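XRE family transcriptional regulator (Enterobacter cloacae subsp. cloacae, PDB 6B8W) probably regulates transcription as a DNA-binding factor of the XRE family, this chain being its C-terminal cupin domain, which carries a manganese site. Local coordinates at residues T33-E36 against A37-E41; R59-Y62 against P63-V67; R68-G71 against D72-H75. All blocks are in the same frame, centred on the assembly; numbering follows the deposited sequence.

Contact 1 (T33-E36 against A37-E41); sequences TPHE and AGVIE
E36, V39 and A37 meet round a type II beta turn from E36 to V39. V39 N reaches back to E36 O at 3.2 Å with an N-H...O angle of 159°, closing the turn. G38, at its third position, has a positive phi of 94°, where a side chain would jam against the preceding carbonyl oxygen. V39 lies against the same turn: its CG2 comes within 3.2 Å of E36 O, while CG1, set anti to the backbone N (chi1 159°), is laid over one face of the H35 ring, 4.1 Å from H35 CG. On the solvent side the E36 chain runs extended past CG, and a water bridges its end to the turn, donating to E36 OE2 and, at 2.8 Å, to A37 O. A second water joins H35 NE2 to E41 OE1, donating to OE1 at 2.6 Å. E41 is a manganese ligand of this protein, along with H75 and Y77, so H35, through this water, is probably second-shell to that site, which holds no metal in this chain. The turn links strand 29-31 to strand 40-47; V39 packs on I91 of strand 85-92, and G38 N is held by D72 OD2 from the loop after strand 66-70.

Contact 2 (R59-Y62 against P63-V67); sequences RTLY and PDQGV
Y62 and Q65 are joined by two hydrogen bonds at the exposed turn, the solvent side of this contact, where bonds and not packing fix the side chains. Q65 N donates to Y62 O at 2.9 Å, closing a type II turn from Y62 to Q65, and the glutamine side chain returns the favour: its OE1 takes Y62 N, also at 2.9 Å, with a nearly straight N-H...O angle of 168°. The donor approaches OE1 from above the amide plane and not along a lone pair. Because Q65 CG stands anti to the carbonyl carbon (chi1 -67°) and the chain then runs extended, the amide lies alongside the tyrosine, pointing the same way, with OE1 at the ring edge 3.6 Å from Y62 CD2. The planes of ring and amide stand 80° apart. A water donates to OE1 and to T60 O, so the glutamine oxygen receives two hydrogens.

This turn carries the chain from one sheet of the cupin beta-sandwich to the other, from strand 57-61 to strand 66-70. The close-packed, buried part lies between the sheets: L61 CD1 meets V67 CG1 at 3.8 Å, the two side chains crossing at about a right angle; L61 also packs on M52 and V67 on I54.

The exposed R59 lays one face of its guanidinium over V67, NH1 coming 3.5 Å from V67 CG2, a van der Waals contact of the flat group on a methyl. At the turn's tip D64 CB leads away from 59-62, and its carboxylate is engaged in the dimer interface by hydrogen bonds to H88 and S21 of the second subunit.

Contact 3 (R68-G71 against D72-H75); sequences RFAG and DKPH
This is a local, partly buried contact in which F69 and H75 form an edge-to-face aromatic pair across a turn, where strand 66-70 ends and the chain heads for strand 75-78. F69 points its edge at the face of H75, with centroids 4.8 Å apart and planes at 70°. F69 CE2 sits over the centre of the imidazole, and its nearest atom there is H75 CD2 at 3.5 Å. Both side chains put CG between the backbone N and the carbonyl carbon (chi1 59° for F69, 56° for H75), which turns the two rings toward each other across the turn.

The imidazole is also fixed from its rim. H75 ND1 donates almost straight to K73 O at 2.8 Å, meeting the carbonyl end-on, with the oxygen in the ring plane; this sets the rotation of the ring and commits the ND1 hydrogen, while NE2 makes a weak hydrogen bond with E41 OE1. G71 O lies at the same rim, 3.3 Å from H75 CE1. H75 is itself one of the manganese ligands; F69 and the K73 carbonyl probably help to position it, as second-shell groups.

The turn itself is type I, from A70 to K73, and its closing bond, K73 N to A70 O, is weak at 3.3 Å. D72 OD1 rests 3.5 Å from A70 CB. Backbone hydrogen bonds tie F69 to E41 of the adjacent strand 40-47, and G71 to V39 just ahead of it; on the inner side F69 packs against V43, and against M52 and I54 of strand 50-54.

In the fold
Contacts 1 and 3 lie together, their centres about 6 Å apart, where strands 40-47 and 66-70 run side by side: backbone pairing between the strands joins them, and the two contacts contribute E41 and H75 to one manganese site. Contact 2 closes the far end of strand 66-70, about 20 Å from contact 1 between centres and on the opposite side of the chain's centre. Contact 1 is largely a surface turn, bridged by water; contact 3 is partly buried and relies on aromatic packing and a histidine held by a backbone carbonyl. Contact 2, also partly buried, pairs an amide-to-backbone bond outside with aliphatic packing inside.

Contact 1 (T33-E36 against A37-E41)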
# COMPACT_ATOMS: atom_id res chain seq x y z
N THR A 33 7.20 -18.34 1.79
CA THR A 33 8.10 -19.00 2.71
C THR A 33 7.42 -18.94 4.10
O THR A 33 6.49 -18.15 4.30
CB THR A 33 9.47 -18.33 2.71
OG1 THR A 33 9.30 -16.92 2.84
CG2 THR A 33 10.20 -18.63 1.40
N PRO A 34 7.86 -19.78 5.05
CA PRO A 34 7.20 -19.78 6.35
C PRO A 34 7.39 -18.47 7.11
O PRO A 34 8.43 -17.83 6.96
CB PRO A 34 7.88 -20.93 7.09
CG PRO A 34 8.41 -21.82 6.01
CD PRO A 34 8.84 -20.88 4.93
N HIS A 35 6.37 -18.06 7.86
CA HIS A 35 6.42 -16.85 8.66
C HIS A 35 6.17 -17.21 10.10
O HIS A 35 5.66 -18.28 10.38
CB HIS A 35 5.35 -15.84 8.25
CG HIS A 35 5.73 -14.96 7.11
ND1 HIS A 35 6.52 -13.84 7.27
CD2 HIS A 35 5.34 -14.97 5.81
CE1 HIS A 35 6.65 -13.23 6.11
NE2 HIS A 35 5.95 -13.90 5.20
N GLU A 36 6.54 -16.31 11.01
CA GLU A 36 6.30 -16.48 12.41
C GLU A 36 4.79 -16.59 12.67
O GLU A 36 3.99 -15.90 12.02
CB GLU A 36 6.85 -15.28 13.18
CG GLU A 36 6.62 -15.35 14.68
CD GLU A 36 7.05 -14.07 15.38
OE1 GLU A 36 7.67 -13.18 14.71
OE2 GLU A 36 6.77 -13.97 16.58
N ALA A 37 4.41 -17.45 13.62
CA ALA A 37 3.00 -17.61 14.02
C ALA A 37 2.40 -16.25 14.35
O ALA A 37 3.00 -15.47 15.07
CB ALA A 37 2.89 -18.55 15.22
N GLY A 38 1.21 -15.96 13.82
CA GLY A 38 0.53 -14.69 14.12
C GLY A 38 0.77 -13.56 13.13
O GLY A 38 0.14 -12.50 13.22
N VAL A 39 1.69 -13.74 12.18
CA VAL A 39 1.93 -12.71 11.16
C VAL A 39 0.67 -12.51 10.31
O VAL A 39 -0.02 -13.48 9.94
CB VAL A 39 3.12 -13.10 10.25
CG1 VAL A 39 3.09 -12.37 8.91
CG2 VAL A 39 4.43 -12.87 10.98
N ILE A 40 0.35 -11.25 10.03
CA ILE A 40 -0.76 -10.91 9.15
C ILE A 40 -0.16 -10.33 7.87
O ILE A 40 0.76 -9.53 7.93
CB ILE A 40 -1.73 -9.90 9.76
CG1 ILE A 40 -2.31 -10.42 11.07
CG2 ILE A 40 -2.85 -9.56 8.76
CD1 ILE A 40 -3.17 -11.67 10.95
N GLU A 41 -0.68 -10.77 6.73
CA GLU A 41 -0.29 -10.26 5.44
C GLU A 41 -1.49 -9.63 4.69
O GLU A 41 -2.63 -10.12 4.79
CB GLU A 41 0.37 -11.35 4.58
CG GLU A 41 0.74 -10.87 3.18
CD GLU A 41 1.64 -11.78 2.35
OE1 GLU A 41 2.09 -12.85 2.85
OE2 GLU A 41 1.90 -11.42 1.17
O HOH W 1 4.61 -13.48 2.66
O HOH W 2 4.72 -15.50 17.33

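Contact 2 (R59-Y62 against P63-V67)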
# COMPACT_ATOMS: atom_id res chain seq x y z
N ARG A 59 -8.01 -17.35 -6.15
CA ARG A 59 -8.92 -16.23 -6.46
C ARG A 59 -8.13 -15.23 -7.30
O ARG A 59 -6.91 -15.17 -7.18
CB ARG A 59 -9.46 -15.53 -5.21
CG ARG A 59 -8.44 -14.61 -4.52
CD ARG A 59 -9.01 -13.99 -3.25
NE ARG A 59 -9.08 -14.97 -2.15
CZ ARG A 59 -9.59 -14.71 -0.95
NH1 ARG A 59 -10.11 -13.50 -0.69
NH2 ARG A 59 -9.60 -15.65 -0.02
N THR A 60 -8.83 -14.45 -8.11
CA THR A 60 -8.21 -13.42 -8.93
C THR A 60 -8.50 -12.06 -8.31
O THR A 60 -9.62 -11.79 -7.89
CB THR A 60 -8.74 -13.47 -10.37
OG1 THR A 60 -8.51 -14.77 -10.91
CG2 THR A 60 -8.06 -12.44 -11.24
N LEU A 61 -7.45 -11.25 -8.20
CA LEU A 61 -7.54 -9.88 -7.68
C LEU A 61 -7.15 -8.89 -8.76
O LEU A 61 -6.15 -9.09 -9.46
CB LEU A 61 -6.59 -9.72 -6.51
CG LEU A 61 -6.93 -10.55 -5.27
CD1 LEU A 61 -5.78 -10.43 -4.28
CD2 LEU A 61 -8.23 -10.11 -4.62
N TYR A 62 -7.94 -7.83 -8.90
CA TYR A 62 -7.71 -6.78 -9.88
C TYR A 62 -7.18 -5.52 -9.15
O TYR A 62 -7.18 -5.49 -7.91
CB TYR A 62 -9.01 -6.49 -10.65
CG TYR A 62 -9.46 -7.68 -11.46
CD1 TYR A 62 -8.93 -7.93 -12.73
CD2 TYR A 62 -10.38 -8.59 -10.94
CE1 TYR A 62 -9.31 -9.04 -13.46
CE2 TYR A 62 -10.78 -9.69 -11.67
CZ TYR A 62 -10.25 -9.91 -12.91
OH TYR A 62 -10.65 -11.02 -13.60
N PRO A 63 -6.71 -4.50 -9.91
CA PRO A 63 -6.15 -3.29 -9.29
C PRO A 63 -6.99 -2.69 -8.18
O PRO A 63 -8.19 -2.53 -8.33
CB PRO A 63 -6.01 -2.35 -10.47
CG PRO A 63 -5.66 -3.31 -11.58
CD PRO A 63 -6.65 -4.40 -11.37
N ASP A 64 -6.31 -2.37 -7.07
CA ASP A 64 -6.90 -1.81 -5.85
C ASP A 64 -7.79 -2.79 -5.08
O ASP A 64 -8.44 -2.41 -4.10
CB ASP A 64 -7.54 -0.42 -6.09
CG ASP A 64 -6.49 0.71 -6.14
OD1 ASP A 64 -5.27 0.43 -6.01
OD2 ASP A 64 -6.90 1.88 -6.30
N GLN A 65 -7.78 -4.06 -5.49
CA GLN A 65 -8.47 -5.08 -4.74
C GLN A 65 -7.42 -5.70 -3.87
O GLN A 65 -6.25 -5.75 -4.23
CB GLN A 65 -9.12 -6.13 -5.63
CG GLN A 65 -10.27 -5.56 -6.47
CD GLN A 65 -10.97 -6.63 -7.28
OE1 GLN A 65 -10.46 -7.73 -7.44
NE2 GLN A 65 -12.13 -6.30 -7.79
N GLY A 66 -7.84 -6.17 -2.70
CA GLY A 66 -6.93 -6.76 -1.75
C GLY A 66 -7.51 -7.84 -0.88
O GLY A 66 -8.71 -8.08 -0.90
N VAL A 67 -6.64 -8.50 -0.13
CA VAL A 67 -7.03 -9.55 0.78
C VAL A 67 -6.11 -9.51 1.98
O VAL A 67 -4.90 -9.27 1.83
CB VAL A 67 -7.02 -10.93 0.08
CG1 VAL A 67 -5.67 -11.25 -0.55
CG2 VAL A 67 -7.43 -12.04 1.06
O HOH W 3 -11.49 -10.02 -7.16

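Contact 3 (R68-G71 against D72-H75)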
# COMPACT_ATOMS: atom_id res chain seq x y z
N ARG A 68 -6.69 -9.73 3.15
CA ARG A 68 -5.96 -9.78 4.42
C ARG A 68 -6.02 -11.22 4.88
O ARG A 68 -7.10 -11.81 4.93
CB ARG A 68 -6.66 -8.90 5.44
CG ARG A 68 -6.00 -8.81 6.80
CD ARG A 68 -6.96 -8.10 7.72
NE ARG A 68 -6.46 -7.78 9.05
CZ ARG A 68 -6.37 -8.64 10.06
NH1 ARG A 68 -6.66 -9.93 9.90
NH2 ARG A 68 -5.94 -8.21 11.24
N PHE A 69 -4.88 -11.78 5.28
CA PHE A 69 -4.87 -13.17 5.69
C PHE A 69 -3.69 -13.52 6.58
O PHE A 69 -2.77 -12.71 6.80
CB PHE A 69 -4.86 -14.05 4.44
CG PHE A 69 -3.68 -13.80 3.54
CD1 PHE A 69 -3.71 -12.79 2.59
CD2 PHE A 69 -2.53 -14.56 3.67
CE1 PHE A 69 -2.61 -12.55 1.77
CE2 PHE A 69 -1.43 -14.33 2.85
CZ PHE A 69 -1.46 -13.33 1.90
N ALA A 70 -3.75 -14.74 7.12
CA ALA A 70 -2.73 -15.29 8.00
C ALA A 70 -1.50 -15.62 7.16
O ALA A 70 -1.52 -16.56 6.38
CB ALA A 70 -3.26 -16.53 8.71
N GLY A 71 -0.44 -14.85 7.36
CA GLY A 71 0.79 -14.98 6.58
C GLY A 71 1.60 -16.21 6.90
O GLY A 71 2.45 -16.62 6.10
N ASP A 72 1.33 -16.79 8.06
CA ASP A 72 2.02 -18.01 8.50
C ASP A 72 1.42 -19.30 7.91
O ASP A 72 1.91 -20.39 8.20
CB ASP A 72 2.09 -18.08 10.04
CG ASP A 72 0.73 -18.04 10.71
OD1 ASP A 72 -0.25 -17.55 10.10
OD2 ASP A 72 0.65 -18.46 11.88
N LYS A 73 0.35 -19.19 7.12
CA LYS A 73 -0.23 -20.37 6.47
C LYS A 73 0.25 -20.42 5.02
O LYS A 73 0.44 -19.37 4.42
CB LYS A 73 -1.75 -20.33 6.50
CG LYS A 73 -2.35 -20.24 7.89
CD LYS A 73 -1.99 -21.43 8.76
CE LYS A 73 -2.45 -21.22 10.18
NZ LYS A 73 -2.01 -22.35 11.02
N PRO A 74 0.44 -21.62 4.45
CA PRO A 74 0.92 -21.69 3.06
C PRO A 74 0.02 -20.93 2.09
O PRO A 74 -1.21 -20.99 2.20
CB PRO A 74 0.90 -23.19 2.74
CG PRO A 74 0.97 -23.87 4.06
CD PRO A 74 0.32 -22.96 5.07
N HIS A 75 0.62 -20.14 1.23
CA HIS A 75 -0.12 -19.39 0.22
C HIS A 75 0.77 -19.21 -0.97
O HIS A 75 1.97 -19.47 -0.87
CB HIS A 75 -0.65 -18.05 0.76
CG HIS A 75 0.39 -17.14 1.34
ND1 HIS A 75 0.90 -17.31 2.61
CD2 HIS A 75 0.94 -16.00 0.86
CE1 HIS A 75 1.75 -16.32 2.87
NE2 HIS A 75 1.80 -15.52 1.82